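Local coordinates for protein N(G),N(G)-dimethylarginine dimethylaminohydrolase (Pseudomonas aeruginosa, PDB 1H70) that hydrolyses asymmetric dimethylarginine and monomethylarginine, inhibitors of nitric oxide synthase, to citrulline and dimethylamine or methylamine, at residues F59-F64 against R242-G247; D67-T72 against E91-T96; A76-P81 against E95-F100; E106-E109 against T113-A116; G117-M120 against H125-I128. The protein carries 1 engineered substitution. One frame throughout, in Å; residues are numbered along the deposited sequence.

How the contacts relate
Contact 1 closes the longest loop, bringing 59-64, ahead of strand 69-71, to 242-247 near the C-terminal end of the chain; the other four contacts are nested inside that loop. Contacts 2 and 3 start on neighbouring antiparallel strands, 69-71 and 76-78, and both end on helix 89-100, where they share E95 and T96, so their loops overlap. Strand 105-107 completes this small sheet, and contact 4 then closes a short loop following it. Contact 5, a hairpin, begins directly after contact 4 ends. Contacts 1 and 2 both touch the citrulline, while D67 of contact 2 bonds to G117 of contact 5 and so ties the sheet to the hairpin.

Contact 1: residues F59-F64 against R242-G247; sequences FPDSVF and RKIDGG. With CIR (citrulline), chain B.
F64 and I244 meet beside the bound citrulline, the isoleucine methyl CD1 reaching the edge of the phenyl ring at CE1, 3.8 Å away. The two side chains cross obliquely. I244 sends CG1 into the crowded position between its backbone N and carbonyl carbon (chi1 54°), and the extended chain beyond carries CD1 up to the ring. F64 holds CG beside its own N (chi1 -58°), which directs the ring at the opposite loop. V63 CG1 lies over the centre of one ring face, 3.7 Å above the plane. G246 CA approaches the ring obliquely, 3.8 Å from F64 CE2; a glycine suits this place because a side chain here would run into the ring.

The polar work is done on the ligand. Its amino N gives one hydrogen bond to D61 OD1 (2.7 Å) and another to the backbone O of I244 (2.8 Å), so each segment supplies one acceptor. If the amino group is protonated, as is likely, the carboxylate also offsets its charge. D61 OD2 is bonded to the backbone N of L19, which fixes the rotation of the carboxylate. The ring of F64 also touches the ligand, CD1 lying 3.7 Å from its C3.

Segment 59-64 is folded by two type I turns, and S62 OG and S62 N both bond to F59 O. Segment 242-247 follows helix 239-242, which ends in a Schellman motif with D245 at positive phi. Helix 89-100 touches D61 and S62 through E89, whereas Y241 of helix 239-242 packs on V63 and F64.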
# COMPACT_ATOMS: atom_id res chain seq x y z
N PHE A 59 -0.05 12.39 -14.13
CA PHE A 59 0.52 11.29 -13.36
C PHE A 59 -0.29 10.01 -13.52
O PHE A 59 -1.19 9.71 -12.74
CB PHE A 59 0.62 11.67 -11.87
CG PHE A 59 1.55 12.83 -11.62
CD1 PHE A 59 1.04 14.11 -11.43
CD2 PHE A 59 2.93 12.66 -11.58
CE1 PHE A 59 1.87 15.18 -11.21
CE2 PHE A 59 3.77 13.72 -11.37
CZ PHE A 59 3.24 14.99 -11.19
N PRO A 60 0.02 9.23 -14.55
CA PRO A 60 -0.68 7.98 -14.85
C PRO A 60 -0.89 7.03 -13.66
O PRO A 60 -1.93 6.37 -13.54
CB PRO A 60 0.26 7.31 -15.85
CG PRO A 60 0.84 8.47 -16.61
CD PRO A 60 1.08 9.55 -15.55
N ASP A 61 0.10 6.96 -12.78
CA ASP A 61 0.05 6.06 -11.62
C ASP A 61 -0.41 6.75 -10.34
O ASP A 61 -0.30 6.15 -9.25
CB ASP A 61 1.43 5.46 -11.39
CG ASP A 61 1.83 4.45 -12.45
OD1 ASP A 61 1.19 3.38 -12.50
OD2 ASP A 61 2.79 4.69 -13.23
N SER A 62 -0.95 7.96 -10.42
CA SER A 62 -1.35 8.72 -9.22
C SER A 62 -2.52 8.12 -8.40
O SER A 62 -2.74 8.46 -7.23
CB SER A 62 -1.52 10.23 -9.55
OG SER A 62 -2.55 10.40 -10.48
N VAL A 63 -3.21 7.13 -8.97
CA VAL A 63 -4.25 6.39 -8.27
C VAL A 63 -3.61 5.61 -7.13
O VAL A 63 -4.28 5.31 -6.14
CB VAL A 63 -4.96 5.39 -9.24
CG1 VAL A 63 -3.98 4.35 -9.77
CG2 VAL A 63 -6.15 4.72 -8.57
N PHE A 64 -2.33 5.29 -7.25
CA PHE A 64 -1.61 4.57 -6.20
C PHE A 64 -1.07 5.51 -5.13
O PHE A 64 0.15 5.68 -4.94
CB PHE A 64 -0.49 3.71 -6.81
CG PHE A 64 -1.01 2.73 -7.83
CD1 PHE A 64 -0.51 2.70 -9.12
CD2 PHE A 64 -2.03 1.86 -7.47
CE1 PHE A 64 -1.01 1.80 -10.05
CE2 PHE A 64 -2.54 0.93 -8.41
CZ PHE A 64 -2.01 0.91 -9.69
N ARG A 242 -3.80 -4.81 -11.42
CA ARG A 242 -2.83 -5.90 -11.46
C ARG A 242 -1.92 -5.77 -12.68
O ARG A 242 -0.70 -6.05 -12.63
CB ARG A 242 -3.53 -7.27 -11.42
CG ARG A 242 -2.56 -8.44 -11.54
CD ARG A 242 -3.24 -9.79 -11.26
NE ARG A 242 -2.38 -10.92 -11.60
CZ ARG A 242 -2.47 -11.67 -12.70
NH1 ARG A 242 -3.39 -11.43 -13.64
NH2 ARG A 242 -1.62 -12.69 -12.87
N LYS A 243 -2.49 -5.31 -13.80
CA LYS A 243 -1.75 -5.10 -15.04
C LYS A 243 -0.60 -4.11 -14.88
O LYS A 243 0.38 -4.19 -15.62
CB LYS A 243 -2.65 -4.59 -16.16
CG LYS A 243 -3.61 -5.65 -16.68
CD LYS A 243 -4.66 -5.02 -17.62
CE LYS A 243 -5.62 -6.08 -18.13
NZ LYS A 243 -6.60 -5.44 -19.06
N ILE A 244 -0.75 -3.16 -13.96
CA ILE A 244 0.30 -2.18 -13.71
C ILE A 244 0.84 -2.33 -12.28
O ILE A 244 1.12 -1.35 -11.59
CB ILE A 244 -0.10 -0.72 -14.08
CG1 ILE A 244 -1.40 -0.30 -13.39
CG2 ILE A 244 -0.19 -0.59 -15.62
CD1 ILE A 244 -1.86 1.14 -13.73
N ASP A 245 0.97 -3.59 -11.85
CA ASP A 245 1.60 -3.96 -10.59
C ASP A 245 1.07 -3.31 -9.32
O ASP A 245 1.85 -3.03 -8.41
CB ASP A 245 3.12 -3.65 -10.66
CG ASP A 245 3.85 -4.36 -11.78
OD1 ASP A 245 3.41 -5.45 -12.22
OD2 ASP A 245 4.89 -3.84 -12.29
N GLY A 246 -0.24 -3.10 -9.23
CA GLY A 246 -0.84 -2.49 -8.04
C GLY A 246 -2.04 -3.31 -7.57
O GLY A 246 -2.64 -4.05 -8.35
N GLY A 247 -2.42 -3.11 -6.31
CA GLY A 247 -3.55 -3.79 -5.71
C GLY A 247 -4.30 -2.91 -4.71
O GLY A 247 -4.22 -1.68 -4.74
C CIR B . 4.34 1.76 -10.35
O CIR B . 4.85 2.60 -9.55
OXT CIR B . 5.11 1.03 -11.11
CA CIR B . 2.85 1.55 -10.38
N CIR B . 2.42 1.13 -11.72
C3 CIR B . 2.44 0.50 -9.31
C4 CIR B . 2.68 1.07 -7.90
C5 CIR B . 2.32 0.02 -6.87
N6 CIR B . 2.47 0.55 -5.51
C7 CIR B . 2.08 -0.07 -4.41
O7 CIR B . 1.53 -1.19 -4.42
N8 CIR B . 2.28 0.54 -3.23

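Contact 2: residues D67-T72 against E91-T96. With CIR (citrulline), chain B.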
# COMPACT_ATOMS: atom_id res chain seq x y z
N ASP A 67 2.01 5.21 -2.31
CA ASP A 67 3.45 5.51 -2.41
C ASP A 67 3.96 6.89 -1.98
O ASP A 67 4.99 6.99 -1.32
CB ASP A 67 3.95 5.09 -3.80
CG ASP A 67 3.71 3.62 -4.02
OD1 ASP A 67 4.10 2.82 -3.11
OD2 ASP A 67 3.16 3.22 -5.04
N PRO A 68 3.27 7.97 -2.32
CA PRO A 68 3.74 9.31 -1.96
C PRO A 68 3.71 9.72 -0.49
O PRO A 68 4.27 10.77 -0.17
CB PRO A 68 2.86 10.25 -2.79
CG PRO A 68 1.71 9.43 -3.30
CD PRO A 68 2.08 8.00 -3.19
N VAL A 69 3.11 8.96 0.43
CA VAL A 69 3.04 9.37 1.82
C VAL A 69 2.92 8.17 2.74
O VAL A 69 2.39 7.13 2.35
CB VAL A 69 1.74 10.18 2.17
CG1 VAL A 69 1.96 10.96 3.47
CG2 VAL A 69 1.26 11.11 1.06
N LEU A 70 3.41 8.34 3.96
CA LEU A 70 3.21 7.37 5.02
C LEU A 70 2.45 8.09 6.13
O LEU A 70 2.98 9.01 6.74
CB LEU A 70 4.52 6.83 5.58
CG LEU A 70 4.33 5.82 6.71
CD1 LEU A 70 3.81 4.49 6.14
CD2 LEU A 70 5.66 5.62 7.50
N CYS A 71 1.22 7.65 6.40
CA CYS A 71 0.44 8.26 7.47
C CYS A 71 0.48 7.36 8.71
O CYS A 71 0.12 6.20 8.62
CB CYS A 71 -1.02 8.39 7.03
SG CYS A 71 -1.13 9.45 5.58
N THR A 72 0.90 7.91 9.84
CA THR A 72 0.92 7.14 11.08
C THR A 72 -0.01 7.79 12.10
O THR A 72 -0.71 8.75 11.79
CB THR A 72 2.35 7.04 11.67
OG1 THR A 72 2.69 8.28 12.33
CG2 THR A 72 3.39 6.84 10.57
N GLU A 91 3.57 16.40 -4.51
CA GLU A 91 3.07 17.77 -4.55
C GLU A 91 1.55 17.88 -4.60
O GLU A 91 0.98 18.80 -4.00
CB GLU A 91 3.67 18.53 -5.74
CG GLU A 91 5.19 18.56 -5.74
CD GLU A 91 5.76 19.47 -4.67
OE1 GLU A 91 6.73 19.06 -4.00
OE2 GLU A 91 5.26 20.59 -4.49
N ILE A 92 0.91 16.97 -5.32
CA ILE A 92 -0.54 17.02 -5.47
C ILE A 92 -1.28 16.38 -4.31
O ILE A 92 -2.51 16.48 -4.21
CB ILE A 92 -0.98 16.41 -6.83
CG1 ILE A 92 -0.46 14.98 -7.00
CG2 ILE A 92 -0.46 17.27 -7.97
CD1 ILE A 92 -1.10 14.29 -8.18
N ILE A 93 -0.55 15.75 -3.39
CA ILE A 93 -1.21 15.17 -2.21
C ILE A 93 -0.91 15.92 -0.94
O ILE A 93 -1.55 15.69 0.09
CB ILE A 93 -0.88 13.69 -2.05
CG1 ILE A 93 -1.98 12.99 -1.22
CG2 ILE A 93 0.48 13.53 -1.41
CD1 ILE A 93 -2.02 11.51 -1.40
N GLU A 94 0.09 16.80 -0.99
CA GLU A 94 0.52 17.55 0.19
C GLU A 94 -0.57 18.34 0.90
O GLU A 94 -0.61 18.35 2.12
CB GLU A 94 1.72 18.46 -0.11
CG GLU A 94 2.35 18.92 1.20
CD GLU A 94 3.85 19.13 1.19
OE1 GLU A 94 4.58 18.43 0.45
OE2 GLU A 94 4.30 20.01 1.97
N GLU A 95 -1.46 19.00 0.16
CA GLU A 95 -2.51 19.81 0.80
C GLU A 95 -3.45 18.95 1.65
O GLU A 95 -3.83 19.31 2.77
CB GLU A 95 -3.25 20.60 -0.28
N THR A 96 -3.82 17.78 1.14
CA THR A 96 -4.67 16.88 1.90
C THR A 96 -4.00 16.42 3.18
O THR A 96 -4.61 16.39 4.24
CB THR A 96 -4.99 15.64 1.02
OG1 THR A 96 -5.68 16.07 -0.15
CG2 THR A 96 -5.87 14.65 1.74
C CIR B . 4.34 1.76 -10.35
O CIR B . 4.85 2.60 -9.55
OXT CIR B . 5.11 1.03 -11.11
CA CIR B . 2.85 1.55 -10.38
N CIR B . 2.42 1.13 -11.72
C3 CIR B . 2.44 0.50 -9.31
C4 CIR B . 2.68 1.07 -7.90
C5 CIR B . 2.32 0.02 -6.87
N6 CIR B . 2.47 0.55 -5.51
C7 CIR B . 2.08 -0.07 -4.41
O7 CIR B . 1.53 -1.19 -4.42
N8 CIR B . 2.28 0.54 -3.23
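V69 and I93 carry the apolar part of this contact, joining strand 69-71 to helix 89-100. Methyl meets methyl: V69 CG2 is 3.5 Å from I93 CG2, and it also touches I93 CD1 more loosely. I93 has CG1 anti to its backbone N (chi1 -157°), an arrangement that sets CG2 between N and the carbonyl carbon, facing the strand. P68 adds its CB, 4.3 Å from the same I93 CG2. Branched and cyclic aliphatic residues suit a buried strand-helix interface, since they fill it with compact surface of few conformations that asks for no polar partner. L253 of strand 253-254 packs against I93 as well.

Hydrogen bonding belongs to D67, whose side chain is turned to the ligand and not to the helix. Its carboxylate receives two nearly straight bonds from the ureido group of citrulline, N8 to OD1 (2.9 Å, 161°) and N6 to OD2 (2.8 Å, 162°). Each oxygen has a further partner, G117 N for OD1 and, in an ionic pair, R86 NH1 for OD2. A second salt bridge, E94 to R107, links the helix to strand 105-107.

Chemically, the paired acceptors match N-H groups on two nitrogens of one ureido group, a pattern that the guanidinium of the substrate would probably present in the same way, while the residues that follow D67, P68 and V69, meet the helix through apolar contacts alone.

Contact 3: residues A76-P81 against E95-F100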
# COMPACT_ATOMS: atom_id res chain seq x y z
N ALA A 76 2.69 12.41 9.56
CA ALA A 76 2.66 11.96 8.17
C ALA A 76 4.03 12.34 7.59
O ALA A 76 4.57 13.42 7.88
CB ALA A 76 1.57 12.60 7.35
N ILE A 77 4.58 11.45 6.78
CA ILE A 77 5.86 11.67 6.15
C ILE A 77 5.66 11.59 4.65
O ILE A 77 5.31 10.53 4.13
CB ILE A 77 6.88 10.56 6.55
CG1 ILE A 77 6.98 10.40 8.07
CG2 ILE A 77 8.27 10.87 6.01
CD1 ILE A 77 6.14 9.23 8.64
N ILE A 78 5.87 12.71 3.96
CA ILE A 78 5.79 12.74 2.52
C ILE A 78 7.05 12.04 2.04
O ILE A 78 8.14 12.35 2.52
CB ILE A 78 5.77 14.18 2.01
CG1 ILE A 78 4.60 14.95 2.60
CG2 ILE A 78 5.70 14.25 0.48
CD1 ILE A 78 3.25 14.39 2.28
N THR A 79 6.89 11.11 1.12
CA THR A 79 8.04 10.33 0.67
C THR A 79 8.76 11.02 -0.49
O THR A 79 8.65 12.24 -0.69
CB THR A 79 7.59 8.91 0.30
OG1 THR A 79 6.69 8.95 -0.82
CG2 THR A 79 6.83 8.24 1.47
N ARG A 80 9.55 10.25 -1.23
CA ARG A 80 10.31 10.75 -2.37
C ARG A 80 10.47 9.59 -3.35
O ARG A 80 11.46 8.85 -3.33
CB ARG A 80 11.67 11.28 -1.90
CG ARG A 80 12.42 12.06 -2.99
CD ARG A 80 13.46 13.04 -2.39
NE ARG A 80 14.19 13.72 -3.45
CZ ARG A 80 15.23 13.22 -4.10
NH1 ARG A 80 15.72 12.02 -3.77
NH2 ARG A 80 15.83 13.93 -5.06
N PRO A 81 9.45 9.38 -4.17
CA PRO A 81 9.43 8.25 -5.09
C PRO A 81 10.68 8.06 -5.92
O PRO A 81 11.29 9.01 -6.42
CB PRO A 81 8.20 8.49 -5.95
CG PRO A 81 7.26 9.26 -5.03
CD PRO A 81 8.20 10.17 -4.23
N GLU A 95 -1.46 19.00 0.16
CA GLU A 95 -2.51 19.81 0.80
C GLU A 95 -3.45 18.95 1.65
O GLU A 95 -3.83 19.31 2.77
CB GLU A 95 -3.25 20.60 -0.28
N THR A 96 -3.82 17.78 1.14
CA THR A 96 -4.67 16.88 1.90
C THR A 96 -4.00 16.42 3.18
O THR A 96 -4.61 16.39 4.24
CB THR A 96 -4.99 15.64 1.02
OG1 THR A 96 -5.68 16.07 -0.15
CG2 THR A 96 -5.87 14.65 1.74
N VAL A 97 -2.73 16.01 3.06
CA VAL A 97 -2.01 15.50 4.24
C VAL A 97 -1.90 16.61 5.30
O VAL A 97 -2.10 16.40 6.49
CB VAL A 97 -0.60 14.97 3.84
CG1 VAL A 97 0.26 14.66 5.05
CG2 VAL A 97 -0.77 13.72 2.96
N GLN A 98 -1.58 17.81 4.82
CA GLN A 98 -1.43 18.96 5.70
C GLN A 98 -2.74 19.24 6.47
O GLN A 98 -2.73 19.57 7.65
CB GLN A 98 -1.01 20.18 4.85
CG GLN A 98 -0.35 21.27 5.65
CD GLN A 98 1.03 20.89 6.18
OE1 GLN A 98 1.21 20.87 7.39
NE2 GLN A 98 1.97 20.58 5.28
N ARG A 99 -3.88 19.04 5.82
CA ARG A 99 -5.17 19.24 6.49
C ARG A 99 -5.44 18.21 7.59
O ARG A 99 -6.06 18.51 8.59
CB ARG A 99 -6.31 19.22 5.46
CG ARG A 99 -7.61 19.74 6.03
CD ARG A 99 -8.69 19.89 4.98
NE ARG A 99 -8.16 20.07 3.63
CZ ARG A 99 -8.28 19.12 2.70
NH1 ARG A 99 -8.89 17.98 2.96
NH2 ARG A 99 -7.80 19.36 1.50
N PHE A 100 -4.96 16.98 7.40
CA PHE A 100 -5.15 15.94 8.42
C PHE A 100 -4.11 15.94 9.54
O PHE A 100 -4.35 15.37 10.64
CB PHE A 100 -5.14 14.56 7.77
CG PHE A 100 -6.44 14.20 7.13
CD1 PHE A 100 -6.59 14.21 5.75
CD2 PHE A 100 -7.52 13.86 7.92
CE1 PHE A 100 -7.82 13.88 5.18
CE2 PHE A 100 -8.74 13.52 7.36
CZ PHE A 100 -8.89 13.53 5.98
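A76 and V97 meet through methyl groups, with no flat group between strand 76-78 and helix 89-100. The aromatic ring of the helix segment, F100, serves other neighbours: F255 meets it edge-to-face and H5 at a slant, so the helix is also fastened to the two ends of the chain.

The closest approach is A76 CB to V97 CG1, at 3.4 Å tighter than usual van der Waals contact. Alanine suits the place because the helix comes this near the strand, with only 7.1 Å between the CA atoms of A76 and V97. V97 stands with CG1 anti to its backbone N (chi1 170°), which sends that methyl down onto the strand.

The contact belongs to a beta-alpha-beta unit in which strand 76-78 leads into helix 89-100 and on to strand 105-107, parallel to the first and next to it in the sheet. V97 faces the sheet and is also touched by V105 from the third strand and by V69 from strand 69-71.

I78 reaches the valine with its terminal methyl. Its CB does not point straight at the helix, but both side-chain torsions are near -60° and bring CD1 round until it lies 4.1 Å from V97 CG1 and equally far from V97 CG2. The two side chains run antiparallel as they pass. I77, the residue between A76 and I78, points away from the helix and packs on L70, as the alternation of a strand requires.

Contact 4: residues E106-E109 against T113-A116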
# COMPACT_ATOMS: atom_id res chain seq x y z
N GLU A 106 6.27 15.59 7.94
CA GLU A 106 7.71 15.44 7.78
C GLU A 106 7.95 15.05 6.33
O GLU A 106 7.00 14.74 5.61
CB GLU A 106 8.21 14.32 8.69
CG GLU A 106 7.90 14.45 10.17
CD GLU A 106 8.90 15.28 10.96
OE1 GLU A 106 9.87 15.80 10.38
OE2 GLU A 106 8.71 15.41 12.20
N ARG A 107 9.20 15.08 5.86
CA ARG A 107 9.45 14.74 4.46
C ARG A 107 10.80 14.07 4.26
O ARG A 107 11.75 14.38 4.98
CB ARG A 107 9.34 15.97 3.56
CG ARG A 107 10.12 17.15 4.03
CD ARG A 107 10.29 18.26 3.01
NE ARG A 107 9.18 19.05 2.48
CZ ARG A 107 7.87 19.13 2.81
NH1 ARG A 107 7.32 18.41 3.75
NH2 ARG A 107 7.10 19.98 2.13
N ILE A 108 10.88 13.18 3.29
CA ILE A 108 12.14 12.55 2.90
C ILE A 108 12.82 13.51 1.94
O ILE A 108 12.12 14.15 1.15
CB ILE A 108 11.87 11.23 2.17
CG1 ILE A 108 11.05 10.29 3.03
CG2 ILE A 108 13.20 10.58 1.65
CD1 ILE A 108 11.75 9.77 4.28
N GLU A 109 14.15 13.61 1.99
CA GLU A 109 14.88 14.50 1.09
C GLU A 109 16.00 13.78 0.36
O GLU A 109 16.37 12.68 0.74
CB GLU A 109 15.63 15.57 1.87
CG GLU A 109 14.88 16.49 2.79
CD GLU A 109 15.89 17.38 3.50
OE1 GLU A 109 17.12 17.09 3.42
OE2 GLU A 109 15.45 18.36 4.11
N THR A 113 15.29 8.07 -1.35
CA THR A 113 14.22 7.75 -2.26
C THR A 113 13.33 6.78 -1.45
O THR A 113 13.84 5.85 -0.84
CB THR A 113 15.03 7.18 -3.46
OG1 THR A 113 15.05 8.07 -4.61
CG2 THR A 113 14.67 5.84 -3.81
N VAL A 114 12.03 7.05 -1.31
CA VAL A 114 11.15 6.12 -0.57
C VAL A 114 9.79 6.07 -1.26
O VAL A 114 9.30 7.10 -1.67
CB VAL A 114 10.83 6.56 0.89
CG1 VAL A 114 9.75 5.67 1.53
CG2 VAL A 114 12.06 6.50 1.80
N GLU A 115 9.21 4.88 -1.37
CA GLU A 115 7.83 4.72 -1.85
C GLU A 115 7.18 3.90 -0.75
O GLU A 115 7.66 2.81 -0.45
CB GLU A 115 7.70 4.07 -3.24
CG GLU A 115 8.13 5.03 -4.33
CD GLU A 115 8.19 4.45 -5.73
OE1 GLU A 115 7.60 3.37 -5.97
OE2 GLU A 115 8.81 5.10 -6.59
N ALA A 116 6.09 4.42 -0.17
CA ALA A 116 5.45 3.79 0.99
C ALA A 116 4.87 2.40 0.81
O ALA A 116 4.53 1.75 1.80
CB ALA A 116 4.42 4.74 1.66
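I108 and T113 come closest in backbone, their CA atoms 7.3 Å apart, on the two sides of a short loop that follows strand 105-107. That strand ends the beta-alpha-beta unit begun by strand 76-78. Both I108 and V114 have extended backbones, yet they do not pair with each other. Each bonds instead to strand 76-78 or its continuation: I108 to I78, and V114 to R80. Both segments thus pair with the chain at 78-80, and side chains span the gap between them.

Chief among these is I108, which points toward the opposite segment; its CG1 is anti to its carbonyl carbon (chi1 -58°), a setting that brings CG1 and CD1 to the valine methyl. V114 answers from the other side, and the two side chains cross at about a right angle. Both are beta-branched, a shape that suits extended backbone, and both are buried; M142 of helix 136-148 touches the pair of them. T113 takes part mainly through its backbone, while its side chain points away; its N is bonded to N135 OD1. The next residue after V114, E115, is turned to the active site, where OE1 meets R133 in a salt bridge and H163 in a hydrogen bond, so the apolar contact lies one residue from a polar network.

Contact between the two side chains is made by one valine methyl: V114 CG2 sits 4.1 Å from I108 CG1 and the same distance from I108 CD1.

Contact 5: residues G117-M120 against H125-I128; sequences GDIM and HFYI
A beta hairpin joins strands 119-122 and 125-130, and its antiparallel arms meet here, with the residues just before the first arm at the active site. M120 and Y127 form the hydrogen-bonded pair: M120 N gives to Y127 O (2.8 Å) and Y127 N gives to M120 O (2.9 Å), each with an angle of 167° at the hydrogen. I119 and I128 make the neighbouring non-hydrogen-bonded pair, and the CA of I119 adds a CH...O contact to Y127 O.

On the face of the two isoleucines the side chains run alongside one another, I119 CG1 3.9 Å from I128 CG1. The other branch, I119 CG2, meets the edge of the F126 ring at CD2 (3.8 Å). Helix 136-148 covers this face, with M142 touching both isoleucines and L146 touching F126, so bulky apolar residues suit it.

The opposite face carries M120 and Y127. The methionine starts extended, CG anti to its backbone N (chi1 -174°), then bends at its last torsion to lay CE 3.8 Å from Y127 CD1. H125 CD2 rests 3.5 Å above the centre of one tyrosine face, and F188 meets the ring edge-to-face.

Just ahead of the strand, D118 OD2 bonds to S131 and T134, with OD1 on L164 N, and its side chain lies beside H163; G117 touches the citrulline. The arrangement is that of a tight antiparallel hairpin whose open end, at G117 and D118, borders the substrate pocket, under a helix.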
# COMPACT_ATOMS: atom_id res chain seq x y z
N GLY A 117 4.79 1.90 -0.41
CA GLY A 117 4.35 0.52 -0.65
C GLY A 117 5.40 -0.44 -0.10
O GLY A 117 5.15 -1.62 0.11
N ASP A 118 6.61 0.09 0.14
CA ASP A 118 7.71 -0.67 0.72
C ASP A 118 7.62 -0.72 2.25
O ASP A 118 8.47 -1.32 2.90
CB ASP A 118 9.05 -0.05 0.34
CG ASP A 118 9.60 -0.56 -0.97
OD1 ASP A 118 9.63 -1.81 -1.15
OD2 ASP A 118 10.04 0.23 -1.85
N ILE A 119 6.60 -0.06 2.80
CA ILE A 119 6.45 0.02 4.26
C ILE A 119 5.25 -0.72 4.80
O ILE A 119 4.09 -0.47 4.44
CB ILE A 119 6.45 1.50 4.72
CG1 ILE A 119 7.72 2.19 4.24
CG2 ILE A 119 6.39 1.59 6.28
CD1 ILE A 119 7.75 3.72 4.45
N MET A 120 5.51 -1.62 5.76
CA MET A 120 4.46 -2.39 6.41
C MET A 120 4.37 -2.06 7.92
O MET A 120 5.32 -2.29 8.64
CB MET A 120 4.71 -3.89 6.25
CG MET A 120 3.56 -4.74 6.80
SD MET A 120 3.76 -6.51 6.54
CE MET A 120 5.34 -6.80 7.42
N HIS A 125 5.76 -0.56 14.98
CA HIS A 125 6.96 -0.92 14.23
C HIS A 125 6.68 -0.82 12.73
O HIS A 125 5.60 -1.24 12.29
CB HIS A 125 7.50 -2.32 14.54
CG HIS A 125 8.87 -2.55 14.00
ND1 HIS A 125 10.00 -2.10 14.65
CD2 HIS A 125 9.30 -3.11 12.84
CE1 HIS A 125 11.07 -2.41 13.93
NE2 HIS A 125 10.68 -3.03 12.83
N PHE A 126 7.63 -0.27 11.99
CA PHE A 126 7.47 -0.14 10.53
C PHE A 126 8.56 -0.89 9.79
O PHE A 126 9.73 -0.55 9.90
CB PHE A 126 7.47 1.35 10.12
CG PHE A 126 6.26 2.11 10.61
CD1 PHE A 126 6.20 2.56 11.93
CD2 PHE A 126 5.18 2.34 9.78
CE1 PHE A 126 5.07 3.25 12.37
CE2 PHE A 126 4.06 3.01 10.21
CZ PHE A 126 4.01 3.47 11.53
N TYR A 127 8.18 -1.92 9.02
CA TYR A 127 9.16 -2.70 8.26
C TYR A 127 9.27 -2.02 6.90
O TYR A 127 8.26 -1.78 6.24
CB TYR A 127 8.71 -4.14 8.02
CG TYR A 127 8.65 -4.95 9.28
CD1 TYR A 127 7.48 -5.05 9.98
CD2 TYR A 127 9.78 -5.62 9.75
CE1 TYR A 127 7.40 -5.80 11.16
CE2 TYR A 127 9.72 -6.37 10.93
CZ TYR A 127 8.52 -6.44 11.63
OH TYR A 127 8.44 -7.21 12.80
N ILE A 128 10.50 -1.72 6.51
CA ILE A 128 10.77 -1.00 5.27
C ILE A 128 11.63 -1.80 4.29
O ILE A 128 12.79 -2.11 4.59
CB ILE A 128 11.51 0.31 5.59
CG1 ILE A 128 10.73 1.18 6.57
CG2 ILE A 128 11.76 1.07 4.27
CD1 ILE A 128 11.52 2.45 6.97